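Local coordinates for protein topoisomerase IV subunit A (Escherichia coli, PDB 1ZVT) that forms the A subunit of a type II DNA topoisomerase, whose C-terminal beta-pinwheel domain probably binds DNA and contributes to its choice of substrate, at residues S200-I211 / R233-D244. Sequence-based numbering, arbitrary orientation.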
loop_
_atom_site.group_PDB
_atom_site.type_symbol
_atom_site.label_atom_id
_atom_site.label_comp_id
_atom_site.label_asym_id
_atom_site.label_seq_id
_atom_site.Cartn_x
_atom_site.Cartn_y
_atom_site.Cartn_z
ATOM N N SER A 200 -1.205 3.528 -19.809
ATOM C CA SER A 200 -2.414 3.160 -19.073
ATOM C C SER A 200 -3.613 4.078 -19.315
ATOM O O SER A 200 -3.460 5.278 -19.631
ATOM C CB SER A 200 -2.118 3.116 -17.568
ATOM O OG SER A 200 -1.054 2.230 -17.294
ATOM N N THR A 201 -4.807 3.509 -19.128
ATOM C CA THR A 201 -6.067 4.247 -19.139
ATOM C C THR A 201 -6.708 4.026 -17.780
ATOM O O THR A 201 -6.637 2.924 -17.256
ATOM C CB THR A 201 -7.018 3.732 -20.247
ATOM O OG1 THR A 201 -6.426 3.981 -21.528
ATOM C CG2 THR A 201 -8.386 4.385 -20.175
ATOM N N LEU A 202 -7.259 5.101 -17.208
ATOM C CA LEU A 202 -8.010 5.070 -15.949
ATOM C C LEU A 202 -9.448 5.475 -16.215
ATOM O O LEU A 202 -9.714 6.505 -16.858
ATOM C CB LEU A 202 -7.414 6.044 -14.924
ATOM C CG LEU A 202 -6.295 5.463 -14.054
ATOM C CD1 LEU A 202 -4.962 5.548 -14.742
ATOM C CD2 LEU A 202 -6.260 6.227 -12.765
ATOM N N THR A 203 -10.378 4.686 -15.699
ATOM C CA THR A 203 -11.777 5.053 -15.749
ATOM C C THR A 203 -12.195 5.232 -14.303
ATOM O O THR A 203 -12.020 4.329 -13.508
ATOM C CB THR A 203 -12.616 3.963 -16.421
ATOM O OG1 THR A 203 -12.151 3.776 -17.773
ATOM C CG2 THR A 203 -14.072 4.339 -16.449
ATOM N N ILE A 204 -12.722 6.405 -13.980
ATOM C CA ILE A 204 -13.007 6.766 -12.589
ATOM C C ILE A 204 -14.484 7.078 -12.477
ATOM O O ILE A 204 -15.014 7.856 -13.284
ATOM C CB ILE A 204 -12.145 7.998 -12.158
ATOM C CG1 ILE A 204 -10.647 7.714 -12.334
ATOM C CG2 ILE A 204 -12.454 8.431 -10.723
ATOM C CD1 ILE A 204 -9.733 8.900 -12.038
ATOM N N HIS A 205 -15.161 6.489 -11.482
ATOM C CA HIS A 205 -16.570 6.758 -11.275
ATOM C C HIS A 205 -16.808 7.401 -9.929
ATOM O O HIS A 205 -16.128 7.084 -8.962
ATOM C CB HIS A 205 -17.389 5.481 -11.310
ATOM C CG HIS A 205 -17.116 4.618 -12.500
ATOM N ND1 HIS A 205 -18.099 4.275 -13.396
ATOM C CD2 HIS A 205 -15.985 4.017 -12.931
ATOM C CE1 HIS A 205 -17.590 3.497 -14.328
ATOM N NE2 HIS A 205 -16.312 3.310 -14.061
ATOM N N VAL A 206 -17.742 8.341 -9.901
ATOM C CA VAL A 206 -18.271 8.889 -8.673
ATOM C C VAL A 206 -19.777 8.773 -8.852
ATOM O O VAL A 206 -20.368 9.566 -9.599
ATOM C CB VAL A 206 -17.932 10.403 -8.520
ATOM C CG1 VAL A 206 -18.583 10.981 -7.290
ATOM C CG2 VAL A 206 -16.400 10.662 -8.514
ATOM N N GLY A 207 -20.392 7.812 -8.171
ATOM C CA GLY A 207 -21.810 7.495 -8.417
ATOM C C GLY A 207 -22.023 7.216 -9.901
ATOM O O GLY A 207 -21.275 6.440 -10.513
ATOM N N LYS A 208 -23.010 7.888 -10.483
ATOM C CA LYS A 208 -23.369 7.690 -11.890
ATOM C C LYS A 208 -22.646 8.659 -12.843
ATOM O O LYS A 208 -23.081 8.843 -13.987
ATOM C CB LYS A 208 -24.895 7.785 -12.089
ATOM C CG LYS A 208 -25.750 6.834 -11.224
ATOM C CD LYS A 208 -25.140 5.450 -11.068
ATOM C CE LYS A 208 -26.091 4.503 -10.344
ATOM N NZ LYS A 208 -25.338 3.404 -9.641
ATOM N N ARG A 209 -21.558 9.272 -12.368
ATOM C CA ARG A 209 -20.692 10.131 -13.189
ATOM C C ARG A 209 -19.449 9.317 -13.487
ATOM O O ARG A 209 -18.975 8.600 -12.613
ATOM C CB ARG A 209 -20.301 11.379 -12.397
ATOM C CG ARG A 209 -19.362 12.332 -13.117
ATOM C CD ARG A 209 -18.672 13.299 -12.155
ATOM N NE ARG A 209 -17.270 12.936 -11.935
ATOM C CZ ARG A 209 -16.238 13.523 -12.538
ATOM N NH1 ARG A 209 -16.430 14.527 -13.386
ATOM N NH2 ARG A 209 -15.004 13.116 -12.282
ATOM N N LYS A 210 -18.927 9.431 -14.714
ATOM C CA LYS A 210 -17.818 8.618 -15.192
ATOM C C LYS A 210 -16.834 9.514 -15.931
ATOM O O LYS A 210 -17.257 10.363 -16.712
ATOM C CB LYS A 210 -18.377 7.573 -16.183
ATOM C CG LYS A 210 -17.418 6.473 -16.553
ATOM C CD LYS A 210 -17.523 6.118 -18.022
ATOM C CE LYS A 210 -18.686 5.175 -18.346
ATOM N NZ LYS A 210 -18.208 3.769 -18.597
ATOM N N ILE A 211 -15.532 9.369 -15.678
ATOM C CA ILE A 211 -14.550 9.975 -16.581
ATOM C C ILE A 211 -13.535 8.946 -17.014
ATOM O O ILE A 211 -13.128 8.094 -16.230
ATOM C CB ILE A 211 -13.816 11.248 -16.041
ATOM C CG1 ILE A 211 -13.074 10.968 -14.732
ATOM C CG2 ILE A 211 -14.783 12.423 -15.876
ATOM C CD1 ILE A 211 -11.844 11.882 -14.518
ATOM N N ARG A 233 -13.263 19.080 -11.637
ATOM C CA ARG A 233 -14.539 19.333 -10.965
ATOM C C ARG A 233 -15.306 18.043 -10.741
ATOM O O ARG A 233 -15.466 17.243 -11.657
ATOM C CB ARG A 233 -15.445 20.297 -11.743
ATOM C CG ARG A 233 -16.392 21.058 -10.798
ATOM C CD ARG A 233 -17.762 21.380 -11.390
ATOM N NE ARG A 233 -17.681 22.327 -12.495
ATOM C CZ ARG A 233 -18.728 22.776 -13.190
ATOM N NH1 ARG A 233 -19.966 22.379 -12.899
ATOM N NH2 ARG A 233 -18.534 23.635 -14.179
ATOM N N GLY A 234 -15.788 17.856 -9.518
ATOM C CA GLY A 234 -16.600 16.701 -9.186
ATOM C C GLY A 234 -15.827 15.429 -8.906
ATOM O O GLY A 234 -16.431 14.402 -8.602
ATOM N N LEU A 235 -14.496 15.478 -8.972
ATOM C CA LEU A 235 -13.694 14.268 -8.695
ATOM C C LEU A 235 -13.397 14.102 -7.194
ATOM O O LEU A 235 -12.243 14.164 -6.762
ATOM C CB LEU A 235 -12.397 14.255 -9.526
ATOM C CG LEU A 235 -11.681 12.907 -9.688
ATOM C CD1 LEU A 235 -12.463 11.971 -10.582
ATOM C CD2 LEU A 235 -10.288 13.147 -10.255
ATOM N N GLN A 236 -14.454 13.917 -6.413
ATOM C CA GLN A 236 -14.380 13.721 -4.978
ATOM C C GLN A 236 -15.247 12.520 -4.629
ATOM O O GLN A 236 -16.260 12.292 -5.300
ATOM C CB GLN A 236 -14.930 14.943 -4.251
ATOM C CG GLN A 236 -14.087 16.177 -4.414
ATOM C CD GLN A 236 -14.535 17.261 -3.479
ATOM O OE1 GLN A 236 -14.070 17.352 -2.340
ATOM N NE2 GLN A 236 -15.457 18.075 -3.935
ATOM N N ARG A 237 -14.846 11.772 -3.593
ATOM C CA ARG A 237 -15.535 10.554 -3.141
ATOM C C ARG A 237 -15.604 9.551 -4.283
ATOM O O ARG A 237 -16.654 9.022 -4.618
ATOM C CB ARG A 237 -16.915 10.851 -2.526
ATOM C CG ARG A 237 -16.839 11.858 -1.353
ATOM C CD ARG A 237 -18.152 11.913 -0.583
ATOM N NE ARG A 237 -19.300 12.227 -1.435
ATOM C CZ ARG A 237 -20.453 12.725 -0.990
ATOM N NH1 ARG A 237 -20.620 12.999 0.301
ATOM N NH2 ARG A 237 -21.441 12.969 -1.842
ATOM N N ILE A 238 -14.458 9.351 -4.921
ATOM C CA ILE A 238 -14.360 8.318 -5.965
ATOM C C ILE A 238 -14.804 6.969 -5.401
ATOM O O ILE A 238 -14.366 6.576 -4.306
ATOM C CB ILE A 238 -12.910 8.185 -6.419
ATOM C CG1 ILE A 238 -12.472 9.448 -7.144
ATOM C CG2 ILE A 238 -12.739 6.990 -7.359
ATOM C CD1 ILE A 238 -10.934 9.488 -7.376
ATOM N N ASP A 239 -15.662 6.249 -6.134
ATOM C CA ASP A 239 -16.069 4.931 -5.668
ATOM C C ASP A 239 -15.732 3.772 -6.603
ATOM O O ASP A 239 -15.861 2.622 -6.205
ATOM C CB ASP A 239 -17.534 4.913 -5.240
ATOM C CG ASP A 239 -18.464 5.352 -6.340
ATOM O OD1 ASP A 239 -18.270 4.947 -7.505
ATOM O OD2 ASP A 239 -19.381 6.146 -6.032
ATOM N N ARG A 240 -15.247 4.047 -7.809
ATOM C CA ARG A 240 -14.763 2.944 -8.644
ATOM C C ARG A 240 -13.629 3.442 -9.506
ATOM O O ARG A 240 -13.739 4.530 -10.065
ATOM C CB ARG A 240 -15.912 2.388 -9.526
ATOM C CG ARG A 240 -15.559 1.089 -10.280
ATOM C CD ARG A 240 -16.777 0.556 -11.095
ATOM N NE ARG A 240 -17.965 0.264 -10.266
ATOM C CZ ARG A 240 -19.057 -0.363 -10.725
ATOM N NH1 ARG A 240 -19.120 -0.757 -11.998
ATOM N NH2 ARG A 240 -20.097 -0.580 -9.926
ATOM N N VAL A 241 -12.543 2.665 -9.598
ATOM C CA VAL A 241 -11.451 2.989 -10.499
ATOM C C VAL A 241 -11.086 1.714 -11.244
ATOM O O VAL A 241 -10.929 0.664 -10.631
ATOM C CB VAL A 241 -10.195 3.485 -9.758
ATOM C CG1 VAL A 241 -9.086 3.781 -10.759
ATOM C CG2 VAL A 241 -10.484 4.743 -8.927
ATOM N N GLU A 242 -10.953 1.811 -12.561
ATOM C CA GLU A 242 -10.493 0.661 -13.356
ATOM C C GLU A 242 -9.266 1.110 -14.107
ATOM O O GLU A 242 -9.336 2.086 -14.840
ATOM C CB GLU A 242 -11.593 0.226 -14.326
ATOM C CG GLU A 242 -12.827 -0.281 -13.595
ATOM C CD GLU A 242 -14.086 -0.070 -14.397
ATOM O OE1 GLU A 242 -14.504 1.100 -14.591
ATOM O OE2 GLU A 242 -14.645 -1.086 -14.847
ATOM N N ILE A 243 -8.148 0.413 -13.910
ATOM C CA ILE A 243 -6.889 0.768 -14.555
ATOM C C ILE A 243 -6.562 -0.318 -15.568
ATOM O O ILE A 243 -6.428 -1.477 -15.209
ATOM C CB ILE A 243 -5.748 0.870 -13.516
ATOM C CG1 ILE A 243 -6.125 1.899 -12.443
ATOM C CG2 ILE A 243 -4.442 1.242 -14.181
ATOM C CD1 ILE A 243 -5.205 1.906 -11.247
ATOM N N ASP A 244 -6.449 0.073 -16.832
ATOM C CA ASP A 244 -6.056 -0.854 -17.897
ATOM C C ASP A 244 -4.628 -0.490 -18.281
ATOM O O ASP A 244 -4.386 0.632 -18.704
ATOM C CB ASP A 244 -7.043 -0.727 -19.067
ATOM C CG ASP A 244 -8.418 -1.267 -18.711
ATOM O OD1 ASP A 244 -8.487 -2.464 -18.351
ATOM O OD2 ASP A 244 -9.435 -0.511 -18.751
HETATM O O HOH W 1 -9.867 2.042 -17.739
HETATM O O HOH W 2 -20.055 4.334 -9.158
#
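His-205 meets Glu-242 and Arg-240 of the antiparallel neighbour, a worked example of how a ring on the middle strand is held by side chains of both neighbours. Its NE2 donates to Glu-242 OE1 at 2.9 Å, a bent bond (145°) with the carboxylate oxygen lying 22° out of the ring plane. Arg-240 CD makes a CH-pi contact over one face, 4.1 Å from the ring centroid, and Lys-210 CG, from strand 209-213, lies near the rim of the opposite face. His-205 CG sits beside the backbone N (chi1 -50°), and from there NE2 is directed at Glu-242. At the C-terminal end of strand 201-206 a classic beta bulge sets Asp-239 and Arg-240 both against His-205: His-205 O accepts from Asp-239 N at 3.0 Å and only weakly from Arg-240 N. The bulge belongs to the last, three-stranded blade of the beta-pinwheel. Beyond it, the type II' turn Val-206 to Arg-209 is joined to the bulge by Gly-207 N, which donates to Asp-239 OD2 on its syn side (2.9 Å). On the other face Ile-204 turns CG2 anti to its N, onto Leu-235 CD1 (3.5 Å) and Ile-238 CG2 (3.7 Å); all three side chains also rest on Ile-150 of strand 146-151 in the adjoining blade.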